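Local atomic coordinates of L-ribulose 3-epimerase (Methylomonas sp. DH-1, PDB entry 7CJ7), a protein that catalyses the manganese-dependent epimerization of ketoses at C3, with highest activity toward L-ribulose. Residues 107-118 with 148-159. Sequence-based numbering, arbitrary orientation.
Sequences ELCGVIYCALGK and NIDLEVVNRYET. With MN (manganese (II) ion), chain D; SOL (L-sorbose), chain C.
Tyr113 reaches across to the end of strand 148-152 and donates its hydroxyl to a backbone carbonyl, with OH 2.6 Å from O of Glu152. That oxygen lies at the ring edge, in the ring plane. The torsion sets CG between the backbone N and carbonyl carbon (chi1 54°). This places the ring against Leu151, with CD2 4.0 Å from its CB. A phenylalanine here would probably leave the buried carbonyl of Glu152 without this donor. Glu152 N is bonded to Gly110 O (3.0 Å), so its N-H and C=O are both bonded to segment 107-118. From its extended side chain, OE2 binds manganese at 2.1 Å, beside Asp185, His211 and Glu246, and OE1 accepts from O4 of L-sorbose (2.7 Å). At the other barrel end, Glu107 OE1 and Asp150 OD2 are only 2.5 Å apart; the side chains cross at about a right angle, their carboxylate planes 36° apart. Asn148 ND2 donates almost straight to Glu107 OE2 (3.0 Å), from above the carboxylate plane. Lys5 bridges both acids. The contact thus joins neighbouring parallel strands of the TIM barrel, with the metal-binding glutamate at one end and, at the other, an acid pair in which one member probably holds a proton and donates it.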
ATOM      1  N   GLU A 107      -9.682 -21.414  13.924  1.00 11.18           N
ATOM      2  CA  GLU A 107      -9.268 -20.651  12.712  1.00 11.21           C
ATOM      3  C   GLU A 107      -7.828 -20.161  12.856  1.00 10.37           C
ATOM      4  O   GLU A 107      -7.548 -19.400  13.804  1.00 10.59           O
ATOM      5  CB  GLU A 107     -10.201 -19.464  12.473  1.00 12.32           C
ATOM      6  CG  GLU A 107     -11.657 -19.859  12.332  1.00 12.83           C
ATOM      7  CD  GLU A 107     -12.002 -20.615  11.058  1.00 13.07           C
ATOM      8  OE1 GLU A 107     -11.197 -20.565  10.093  1.00 12.69           O
ATOM      9  OE2 GLU A 107     -13.090 -21.246  11.024  1.00 14.61           O
ATOM     10  N   LEU A 108      -6.952 -20.610  11.950  1.00 10.08           N
ATOM     11  CA  LEU A 108      -5.596 -20.044  11.784  1.00 10.32           C
ATOM     12  C   LEU A 108      -5.604 -19.246  10.486  1.00  9.98           C
ATOM     13  O   LEU A 108      -5.841 -19.846   9.431  1.00  9.26           O
ATOM     14  CB  LEU A 108      -4.549 -21.157  11.725  1.00 11.35           C
ATOM     15  CG  LEU A 108      -3.127 -20.653  11.498  1.00 12.71           C
ATOM     16  CD1 LEU A 108      -2.672 -19.853  12.700  1.00 13.58           C
ATOM     17  CD2 LEU A 108      -2.161 -21.788  11.221  1.00 14.13           C
ATOM     18  N   CYS A 109      -5.424 -17.930  10.565  1.00 11.11           N
ATOM     19  CA  CYS A 109      -5.614 -17.041   9.397  1.00 10.92           C
ATOM     20  C   CYS A 109      -4.427 -16.085   9.256  1.00 10.22           C
ATOM     21  O   CYS A 109      -3.442 -16.211  10.003  1.00  9.47           O
ATOM     22  CB  CYS A 109      -6.948 -16.312   9.501  1.00 11.67           C
ATOM     23  SG  CYS A 109      -7.002 -15.065  10.813  1.00 14.66           S
ATOM     24  N   GLY A 110      -4.485 -15.212   8.258  1.00  9.89           N
ATOM     25  CA  GLY A 110      -3.411 -14.250   7.989  1.00  9.63           C
ATOM     26  C   GLY A 110      -2.491 -14.706   6.867  1.00  9.89           C
ATOM     27  O   GLY A 110      -2.890 -15.534   6.021  1.00  9.50           O
ATOM     28  N   VAL A 111      -1.292 -14.139   6.841  1.00  9.48           N
ATOM     29  CA  VAL A 111      -0.312 -14.370   5.753  1.00 10.15           C
ATOM     30  C   VAL A 111       0.516 -15.595   6.138  1.00 10.32           C
ATOM     31  O   VAL A 111       1.685 -15.450   6.543  1.00 11.15           O
ATOM     32  CB  VAL A 111       0.513 -13.100   5.491  1.00 11.28           C
ATOM     33  CG1 VAL A 111       1.502 -13.309   4.351  1.00 12.31           C
ATOM     34  CG2 VAL A 111      -0.410 -11.929   5.185  1.00 12.89           C
ATOM     35  N   ILE A 112      -0.104 -16.768   6.020  1.00 10.29           N
ATOM     36  CA  ILE A 112       0.475 -18.059   6.487  1.00 10.07           C
ATOM     37  C   ILE A 112       1.178 -18.760   5.325  1.00  9.72           C
ATOM     38  O   ILE A 112       1.766 -19.812   5.566  1.00 10.27           O
ATOM     39  CB  ILE A 112      -0.617 -18.943   7.118  1.00 10.08           C
ATOM     40  CG1 ILE A 112      -1.817 -19.128   6.187  1.00 10.58           C
ATOM     41  CG2 ILE A 112      -1.044 -18.392   8.469  1.00 11.69           C
ATOM     42  CD1 ILE A 112      -2.845 -20.106   6.709  1.00 11.72           C
ATOM     43  N   TYR A 113       1.110 -18.200   4.114  1.00  9.92           N
ATOM     44  CA  TYR A 113       1.535 -18.873   2.863  1.00 10.08           C
ATOM     45  C   TYR A 113       2.815 -18.230   2.306  1.00  9.94           C
ATOM     46  O   TYR A 113       3.309 -18.688   1.268  1.00 10.19           O
ATOM     47  CB  TYR A 113       0.400 -18.809   1.837  1.00 10.11           C
ATOM     48  CG  TYR A 113      -0.086 -17.409   1.600  1.00 10.11           C
ATOM     49  CD1 TYR A 113       0.535 -16.596   0.668  1.00 11.11           C
ATOM     50  CD2 TYR A 113      -1.132 -16.875   2.338  1.00  9.99           C
ATOM     51  CE1 TYR A 113       0.120 -15.292   0.454  1.00 10.81           C
ATOM     52  CE2 TYR A 113      -1.569 -15.579   2.125  1.00  9.65           C
ATOM     53  CZ  TYR A 113      -0.930 -14.779   1.191  1.00 10.60           C
ATOM     54  OH  TYR A 113      -1.339 -13.495   0.977  1.00 10.47           O
ATOM     55  N   CYS A 114       3.355 -17.222   2.983  1.00  9.25           N
ATOM     56  CA  CYS A 114       4.600 -16.532   2.557  1.00 10.26           C
ATOM     57  C   CYS A 114       5.125 -15.626   3.675  1.00 11.01           C
ATOM     58  O   CYS A 114       4.448 -15.498   4.719  1.00 11.21           O
ATOM     59  CB  CYS A 114       4.355 -15.699   1.310  1.00 11.43           C
ATOM     60  SG  CYS A 114       3.334 -14.242   1.623  1.00 14.28           S
ATOM     61  N   ALA A 115       6.290 -15.017   3.462  1.00 11.76           N
ATOM     62  CA  ALA A 115       6.823 -13.970   4.361  1.00 12.79           C
ATOM     63  C   ALA A 115       5.941 -12.724   4.228  1.00 13.41           C
ATOM     64  O   ALA A 115       5.673 -12.278   3.090  1.00 15.52           O
ATOM     65  CB  ALA A 115       8.268 -13.680   4.042  1.00 13.48           C
ATOM     66  N   LEU A 116       5.460 -12.202   5.351  1.00 13.40           N
ATOM     67  CA  LEU A 116       4.692 -10.931   5.388  1.00 14.26           C
ATOM     68  C   LEU A 116       5.692  -9.795   5.198  1.00 13.66           C
ATOM     69  O   LEU A 116       6.598  -9.677   6.043  1.00 15.84           O
ATOM     70  CB  LEU A 116       3.972 -10.812   6.731  1.00 14.70           C
ATOM     71  CG  LEU A 116       3.162  -9.536   6.934  1.00 16.47           C
ATOM     72  CD1 LEU A 116       2.024  -9.454   5.945  1.00 17.02           C
ATOM     73  CD2 LEU A 116       2.635  -9.449   8.358  1.00 19.12           C
ATOM     74  N   GLY A 117       5.559  -9.021   4.122  1.00 13.50           N
ATOM     75  CA  GLY A 117       6.398  -7.829   3.901  1.00 14.78           C
ATOM     76  C   GLY A 117       6.749  -7.617   2.443  1.00 14.51           C
ATOM     77  O   GLY A 117       6.109  -8.237   1.581  1.00 12.92           O
ATOM     78  N   LYS A 118       7.708  -6.726   2.185  1.00 15.90           N
ATOM     79  CA  LYS A 118       7.942  -6.171   0.828  1.00 17.91           C
ATOM     80  C   LYS A 118       8.989  -7.004   0.087  1.00 19.49           C
ATOM     81  O   LYS A 118      10.178  -6.794   0.313  1.00 24.77           O
ATOM     82  CB  LYS A 118       8.411  -4.716   0.864  1.00 24.19           C
ATOM     83  CG  LYS A 118       8.395  -4.067  -0.516  1.00 28.33           C
ATOM     84  CD  LYS A 118       9.212  -2.809  -0.669  1.00 35.11           C
ATOM     85  CE  LYS A 118       8.346  -1.574  -0.728  1.00 36.33           C
ATOM     86  NZ  LYS A 118       7.600  -1.421   0.539  1.00 31.62           N
ATOM     87  N   ASN A 148      -9.569 -24.986  10.682  1.00  9.59           N
ATOM     88  CA  ASN A 148      -9.576 -24.422   9.309  1.00  9.29           C
ATOM     89  C   ASN A 148      -8.409 -23.443   9.167  1.00  9.00           C
ATOM     90  O   ASN A 148      -8.107 -22.701  10.129  1.00  8.39           O
ATOM     91  CB  ASN A 148     -10.881 -23.696   8.982  1.00  9.29           C
ATOM     92  CG  ASN A 148     -12.116 -24.552   9.125  1.00  9.43           C
ATOM     93  OD1 ASN A 148     -12.152 -25.673   8.630  1.00  9.77           O
ATOM     94  ND2 ASN A 148     -13.139 -24.014   9.770  1.00 10.71           N
ATOM     95  N   ILE A 149      -7.810 -23.382   7.983  1.00  8.55           N
ATOM     96  CA  ILE A 149      -6.813 -22.329   7.659  1.00  9.15           C
ATOM     97  C   ILE A 149      -7.450 -21.377   6.646  1.00  9.94           C
ATOM     98  O   ILE A 149      -8.157 -21.833   5.733  1.00  9.76           O
ATOM     99  CB  ILE A 149      -5.474 -22.909   7.186  1.00  9.41           C
ATOM    100  CG1 ILE A 149      -5.562 -23.575   5.810  1.00  9.96           C
ATOM    101  CG2 ILE A 149      -4.934 -23.863   8.239  1.00 10.84           C
ATOM    102  CD1 ILE A 149      -4.204 -23.981   5.265  1.00 10.32           C
ATOM    103  N   ASP A 150      -7.226 -20.086   6.849  1.00  9.41           N
ATOM    104  CA  ASP A 150      -7.793 -19.011   6.007  1.00  9.48           C
ATOM    105  C   ASP A 150      -6.617 -18.171   5.510  1.00  9.04           C
ATOM    106  O   ASP A 150      -5.911 -17.565   6.343  1.00  9.50           O
ATOM    107  CB  ASP A 150      -8.831 -18.213   6.792  1.00  9.53           C
ATOM    108  CG  ASP A 150      -9.750 -19.084   7.631  1.00 10.78           C
ATOM    109  OD1 ASP A 150     -10.758 -19.589   7.076  1.00 10.61           O
ATOM    110  OD2 ASP A 150      -9.438 -19.269   8.836  1.00 12.80           O
ATOM    111  N   LEU A 151      -6.408 -18.161   4.200  1.00  8.98           N
ATOM    112  CA  LEU A 151      -5.245 -17.511   3.556  1.00  9.39           C
ATOM    113  C   LEU A 151      -5.622 -16.063   3.244  1.00  8.88           C
ATOM    114  O   LEU A 151      -6.522 -15.829   2.404  1.00  7.94           O
ATOM    115  CB  LEU A 151      -4.890 -18.302   2.297  1.00 10.79           C
ATOM    116  CG  LEU A 151      -4.219 -19.659   2.527  1.00 12.35           C
ATOM    117  CD1 LEU A 151      -5.123 -20.658   3.228  1.00 15.02           C
ATOM    118  CD2 LEU A 151      -3.754 -20.229   1.209  1.00 13.31           C
ATOM    119  N   GLU A 152      -4.993 -15.124   3.946  1.00  8.98           N
ATOM    120  CA  GLU A 152      -5.334 -13.691   3.839  1.00  8.55           C
ATOM    121  C   GLU A 152      -4.680 -13.103   2.586  1.00  8.86           C
ATOM    122  O   GLU A 152      -3.443 -13.057   2.506  1.00  8.57           O
ATOM    123  CB  GLU A 152      -4.892 -12.924   5.078  1.00  9.47           C
ATOM    124  CG  GLU A 152      -5.496 -11.544   5.126  1.00 10.26           C
ATOM    125  CD  GLU A 152      -5.092 -10.761   6.358  1.00 11.57           C
ATOM    126  OE1 GLU A 152      -4.214 -11.252   7.131  1.00 14.43           O
ATOM    127  OE2 GLU A 152      -5.658  -9.685   6.551  1.00 11.56           O
ATOM    128  N   VAL A 153      -5.508 -12.627   1.669  1.00  9.27           N
ATOM    129  CA  VAL A 153      -5.078 -11.827   0.489  1.00 10.70           C
ATOM    130  C   VAL A 153      -4.617 -10.466   1.002  1.00 10.29           C
ATOM    131  O   VAL A 153      -5.393  -9.787   1.687  1.00 12.03           O
ATOM    132  CB  VAL A 153      -6.236 -11.701  -0.511  1.00 11.69           C
ATOM    133  CG1 VAL A 153      -5.848 -10.817  -1.684  1.00 13.57           C
ATOM    134  CG2 VAL A 153      -6.699 -13.077  -0.963  1.00 14.04           C
ATOM    135  N   VAL A 154      -3.386 -10.078   0.715  1.00  9.59           N
ATOM    136  CA  VAL A 154      -2.889  -8.764   1.194  1.00  9.81           C
ATOM    137  C   VAL A 154      -2.307  -8.014   0.004  1.00 10.04           C
ATOM    138  O   VAL A 154      -2.143  -8.604  -1.082  1.00 10.17           O
ATOM    139  CB  VAL A 154      -1.874  -8.908   2.341  1.00  9.89           C
ATOM    140  CG1 VAL A 154      -2.516  -9.500   3.585  1.00  9.50           C
ATOM    141  CG2 VAL A 154      -0.662  -9.716   1.902  1.00  9.96           C
ATOM    142  N   ASN A 155      -2.017  -6.741   0.209  1.00  9.53           N
ATOM    143  CA  ASN A 155      -1.633  -5.839  -0.900  1.00  9.71           C
ATOM    144  C   ASN A 155      -0.212  -6.184  -1.368  1.00  9.04           C
ATOM    145  O   ASN A 155       0.520  -6.948  -0.690  1.00  8.89           O
ATOM    146  CB  ASN A 155      -1.826  -4.374  -0.495  1.00  9.23           C
ATOM    147  CG  ASN A 155      -0.818  -3.902   0.521  1.00  9.11           C
ATOM    148  OD1 ASN A 155       0.368  -3.882   0.225  1.00 10.70           O
ATOM    149  ND2 ASN A 155      -1.277  -3.524   1.713  1.00  8.86           N
ATOM    150  N   ARG A 156       0.162  -5.598  -2.494  1.00  9.63           N
ATOM    151  CA  ARG A 156       1.438  -5.813  -3.217  1.00  9.40           C
ATOM    152  C   ARG A 156       2.641  -5.547  -2.300  1.00  8.56           C
ATOM    153  O   ARG A 156       3.697  -6.171  -2.528  1.00  9.32           O
ATOM    154  CB  ARG A 156       1.464  -4.878  -4.426  1.00 10.02           C
ATOM    155  CG  ARG A 156       1.449  -3.401  -4.049  1.00 10.48           C
ATOM    156  CD  ARG A 156       1.168  -2.480  -5.221  1.00 11.07           C
ATOM    157  NE  ARG A 156      -0.116  -2.769  -5.841  1.00 12.18           N
ATOM    158  CZ  ARG A 156      -0.477  -2.338  -7.038  1.00 12.29           C
ATOM    159  NH1 ARG A 156       0.347  -1.581  -7.735  1.00 13.31           N
ATOM    160  NH2 ARG A 156      -1.658  -2.667  -7.537  1.00 12.45           N
ATOM    161  N   TYR A 157       2.538  -4.638  -1.332  1.00  7.79           N
ATOM    162  CA  TYR A 157       3.693  -4.291  -0.461  1.00  8.18           C
ATOM    163  C   TYR A 157       3.873  -5.349   0.644  1.00  8.72           C
ATOM    164  O   TYR A 157       4.872  -5.259   1.365  1.00  9.00           O
ATOM    165  CB  TYR A 157       3.541  -2.888   0.139  1.00  8.27           C
ATOM    166  CG  TYR A 157       3.309  -1.784  -0.862  1.00  8.61           C
ATOM    167  CD1 TYR A 157       4.345  -1.251  -1.612  1.00  8.92           C
ATOM    168  CD2 TYR A 157       2.046  -1.243  -1.032  1.00  9.11           C
ATOM    169  CE1 TYR A 157       4.132  -0.221  -2.515  1.00  9.45           C
ATOM    170  CE2 TYR A 157       1.809  -0.223  -1.938  1.00  9.59           C
ATOM    171  CZ  TYR A 157       2.861   0.303  -2.673  1.00  9.61           C
ATOM    172  OH  TYR A 157       2.638   1.318  -3.552  1.00 10.93           O
ATOM    173  N   GLU A 158       2.948  -6.310   0.778  1.00  9.08           N
ATOM    174  CA  GLU A 158       2.945  -7.288   1.901  1.00 10.30           C
ATOM    175  C   GLU A 158       3.038  -8.744   1.409  1.00 10.61           C
ATOM    176  O   GLU A 158       3.364  -9.606   2.238  1.00 10.88           O
ATOM    177  CB  GLU A 158       1.729  -7.053   2.798  1.00 11.28           C
ATOM    178  CG  GLU A 158       1.772  -5.717   3.535  1.00 11.66           C
ATOM    179  CD  GLU A 158       0.689  -5.555   4.594  1.00 12.50           C
ATOM    180  OE1 GLU A 158       0.189  -6.592   5.073  1.00 12.93           O
ATOM    181  OE2 GLU A 158       0.316  -4.398   4.912  1.00 13.38           O
ATOM    182  N   THR A 159       2.768  -9.016   0.126  1.00 11.00           N
ATOM    183  CA  THR A 159       3.027 -10.333  -0.521  1.00 10.92           C
ATOM    184  C   THR A 159       3.169 -10.156  -2.027  1.00 10.46           C
ATOM    185  O   THR A 159       2.569  -9.216  -2.589  1.00 11.65           O
ATOM    186  CB  THR A 159       1.929 -11.381  -0.286  1.00 11.95           C
ATOM    187  OG1 THR A 159       2.399 -12.625  -0.806  1.00 13.31           O
ATOM    188  CG2 THR A 159       0.624 -11.073  -0.977  1.00 12.75           C
TER
HETATM  189 MN    MN D 302      -5.724  -8.272   8.069  1.00 20.11          MN
HETATM  190  C1  SOL C 301      -1.475  -7.488   7.625  1.00 18.34           C
HETATM  191  O1  SOL C 301      -1.510  -6.310   6.855  1.00 15.98           O
HETATM  192  C2  SOL C 301      -2.842  -7.917   8.048  1.00 16.34           C
HETATM  193  O2  SOL C 301      -3.828  -7.534   7.441  1.00 14.15           O
HETATM  194  C3  SOL C 301      -2.976  -8.797   9.283  1.00 18.35           C
HETATM  195  O3  SOL C 301      -4.218  -9.462   9.297  1.00 13.86           O
HETATM  196  C4  SOL C 301      -1.832  -9.802   9.377  1.00 21.18           C
HETATM  197  O4  SOL C 301      -1.863 -10.662   8.236  1.00 28.39           O
HETATM  198  C5  SOL C 301      -1.880 -10.670  10.636  1.00 24.39           C
HETATM  199  O5  SOL C 301      -0.887 -11.691  10.544  1.00 31.17           O
HETATM  200  C6  SOL C 301      -1.661  -9.892  11.917  1.00 26.53           C
HETATM  201  O6  SOL C 301      -1.766 -10.755  13.053  1.00 23.74           O
HETATM  202  O   HOH W   1       5.669  -7.731  -1.266  1.00 13.33           O